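PDB 7ANV: ancestral D-type dye decolorizing peroxidase from Geotrichum candidum, which probably uses its haem to reduce hydrogen peroxide while oxidising dyes and related aromatic substrates, as dye-decolorizing peroxidases do. Local coordinates for residues 43-48 / 78-83. Residues are numbered along the deposited sequence; the frame is centred on the assembly and turned at random.
Sequences PLITTT and AGVNIA
Strand 78-84, an outermost strand of the N-terminal four-stranded antiparallel sheet in the ferredoxin-like half of the DyP fold, meets T46 and I45 of the loop between helices 31-41 and 48-59 along the edge that does not pair with strand 142-148. T46 grips V80 at both backbone polar atoms: its N donates to V80 O (2.9 Å, 164° at the hydrogen), in the carbonyl plane, while its hydroxyl OG1 accepts from V80 N, also at 2.9 Å. With OG1 anti to the carbonyl carbon and beside its own backbone N (chi1 -49°), OG1 accepts from V80 N much as the carbonyl of a paired strand would, and it comes to 3.2 Å from G79 CA. N81 adds a third link. Its ND2 bonds almost straight to V80 O (2.8 Å), approaching from above the carbonyl plane, and reaches T46 O through a weak, bent bond of 3.1 Å; OD1 is held by the backbone N of D11. Beside this polar patch, I45 CD1 lies 3.9 Å from V80 CG1 and equally close to I82 CG2, the two isoleucine side chains crossing at about a right angle, with I479 and L482 of helix 479-486 packing nearby. A valine in place of this threonine would probably leave V80 N without its acceptor and set a methyl against the strand backbone. V80 O thus takes two donors, T46 N in the carbonyl plane and N81 ND2 from above it, and V80 N a side-chain oxygen, so the polar groups of V80 on this buried sheet edge are satisfied by T46 of the loop and by the neighbouring N81 side chain without a further strand being added.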
loop_
_atom_site.group_PDB
_atom_site.type_symbol
_atom_site.label_atom_id
_atom_site.label_comp_id
_atom_site.label_asym_id
_atom_site.label_seq_id
_atom_site.Cartn_x
_atom_site.Cartn_y
_atom_site.Cartn_z
ATOM N N PRO A 43 -24.234 0.928 12.009
ATOM C CA PRO A 43 -25.061 0.821 10.804
ATOM C C PRO A 43 -24.482 1.507 9.563
ATOM O O PRO A 43 -24.900 1.181 8.504
ATOM C CB PRO A 43 -26.362 1.560 11.170
ATOM C CG PRO A 43 -26.410 1.482 12.692
ATOM C CD PRO A 43 -24.967 1.521 13.143
ATOM N N LEU A 44 -23.542 2.429 9.711
ATOM C CA LEU A 44 -22.919 3.186 8.585
ATOM C C LEU A 44 -21.731 2.401 8.044
ATOM O O LEU A 44 -21.245 2.770 6.958
ATOM C CB LEU A 44 -22.432 4.558 9.045
ATOM C CG LEU A 44 -23.487 5.660 9.148
ATOM C CD1 LEU A 44 -24.536 5.328 10.160
ATOM C CD2 LEU A 44 -22.839 6.980 9.490
ATOM N N ILE A 45 -21.234 1.408 8.780
ATOM C CA ILE A 45 -19.960 0.728 8.399
ATOM C C ILE A 45 -20.277 -0.163 7.192
ATOM O O ILE A 45 -21.155 -1.016 7.281
ATOM C CB ILE A 45 -19.320 -0.067 9.554
ATOM C CG1 ILE A 45 -18.932 0.828 10.729
ATOM C CG2 ILE A 45 -18.106 -0.868 9.055
ATOM C CD1 ILE A 45 -17.873 1.844 10.403
ATOM N N THR A 46 -19.540 0.031 6.110
ATOM C CA THR A 46 -19.697 -0.707 4.845
ATOM C C THR A 46 -18.986 -2.051 4.950
ATOM O O THR A 46 -17.763 -2.060 5.191
ATOM C CB THR A 46 -19.106 0.084 3.685
ATOM O OG1 THR A 46 -19.600 1.432 3.756
ATOM C CG2 THR A 46 -19.459 -0.519 2.357
ATOM N N THR A 47 -19.743 -3.113 4.801
ATOM C CA THR A 47 -19.187 -4.489 4.853
ATOM C C THR A 47 -18.750 -4.899 3.456
ATOM O O THR A 47 -19.176 -4.262 2.467
ATOM C CB THR A 47 -20.211 -5.493 5.356
ATOM O OG1 THR A 47 -21.307 -5.535 4.432
ATOM C CG2 THR A 47 -20.677 -5.132 6.735
ATOM N N THR A 48 -18.016 -6.000 3.371
ATOM C CA THR A 48 -17.624 -6.544 2.048
ATOM C C THR A 48 -18.894 -6.903 1.274
ATOM O O THR A 48 -18.924 -6.687 0.030
ATOM C CB THR A 48 -16.629 -7.704 2.196
ATOM O OG1 THR A 48 -15.392 -7.210 2.699
ATOM C CG2 THR A 48 -16.388 -8.380 0.870
ATOM N N ALA A 78 -21.099 6.340 -0.778
ATOM C CA ALA A 78 -20.099 6.529 0.295
ATOM C C ALA A 78 -19.763 5.168 0.899
ATOM O O ALA A 78 -20.623 4.282 0.912
ATOM C CB ALA A 78 -20.589 7.480 1.350
ATOM N N GLY A 79 -18.528 4.980 1.335
ATOM C CA GLY A 79 -18.185 3.790 2.113
ATOM C C GLY A 79 -17.477 4.227 3.380
ATOM O O GLY A 79 -16.769 5.227 3.322
ATOM N N VAL A 80 -17.708 3.555 4.487
ATOM C CA VAL A 80 -17.177 3.953 5.824
ATOM C C VAL A 80 -16.560 2.736 6.478
ATOM O O VAL A 80 -17.236 1.725 6.587
ATOM C CB VAL A 80 -18.255 4.534 6.759
ATOM C CG1 VAL A 80 -17.634 4.996 8.084
ATOM C CG2 VAL A 80 -18.979 5.669 6.068
ATOM N N ASN A 81 -15.308 2.853 6.933
ATOM C CA ASN A 81 -14.674 1.817 7.777
ATOM C C ASN A 81 -14.015 2.539 8.956
ATOM O O ASN A 81 -13.813 3.772 8.923
ATOM C CB ASN A 81 -13.616 0.998 7.016
ATOM C CG ASN A 81 -14.098 -0.173 6.185
ATOM O OD1 ASN A 81 -13.294 -1.021 5.800
ATOM N ND2 ASN A 81 -15.381 -0.274 5.911
ATOM N N ILE A 82 -13.674 1.769 9.974
ATOM C CA ILE A 82 -13.007 2.294 11.180
ATOM C C ILE A 82 -11.953 1.302 11.650
ATOM O O ILE A 82 -12.189 0.080 11.638
ATOM C CB ILE A 82 -14.028 2.627 12.282
ATOM C CG1 ILE A 82 -13.364 3.400 13.421
ATOM C CG2 ILE A 82 -14.785 1.371 12.759
ATOM C CD1 ILE A 82 -14.323 4.000 14.414
ATOM N N ALA A 83 -10.846 1.847 12.164
ATOM C CA ALA A 83 -9.726 1.021 12.644
ATOM C C ALA A 83 -9.136 1.717 13.867
ATOM O O ALA A 83 -9.190 2.949 13.957
ATOM C CB ALA A 83 -8.698 0.764 11.568
#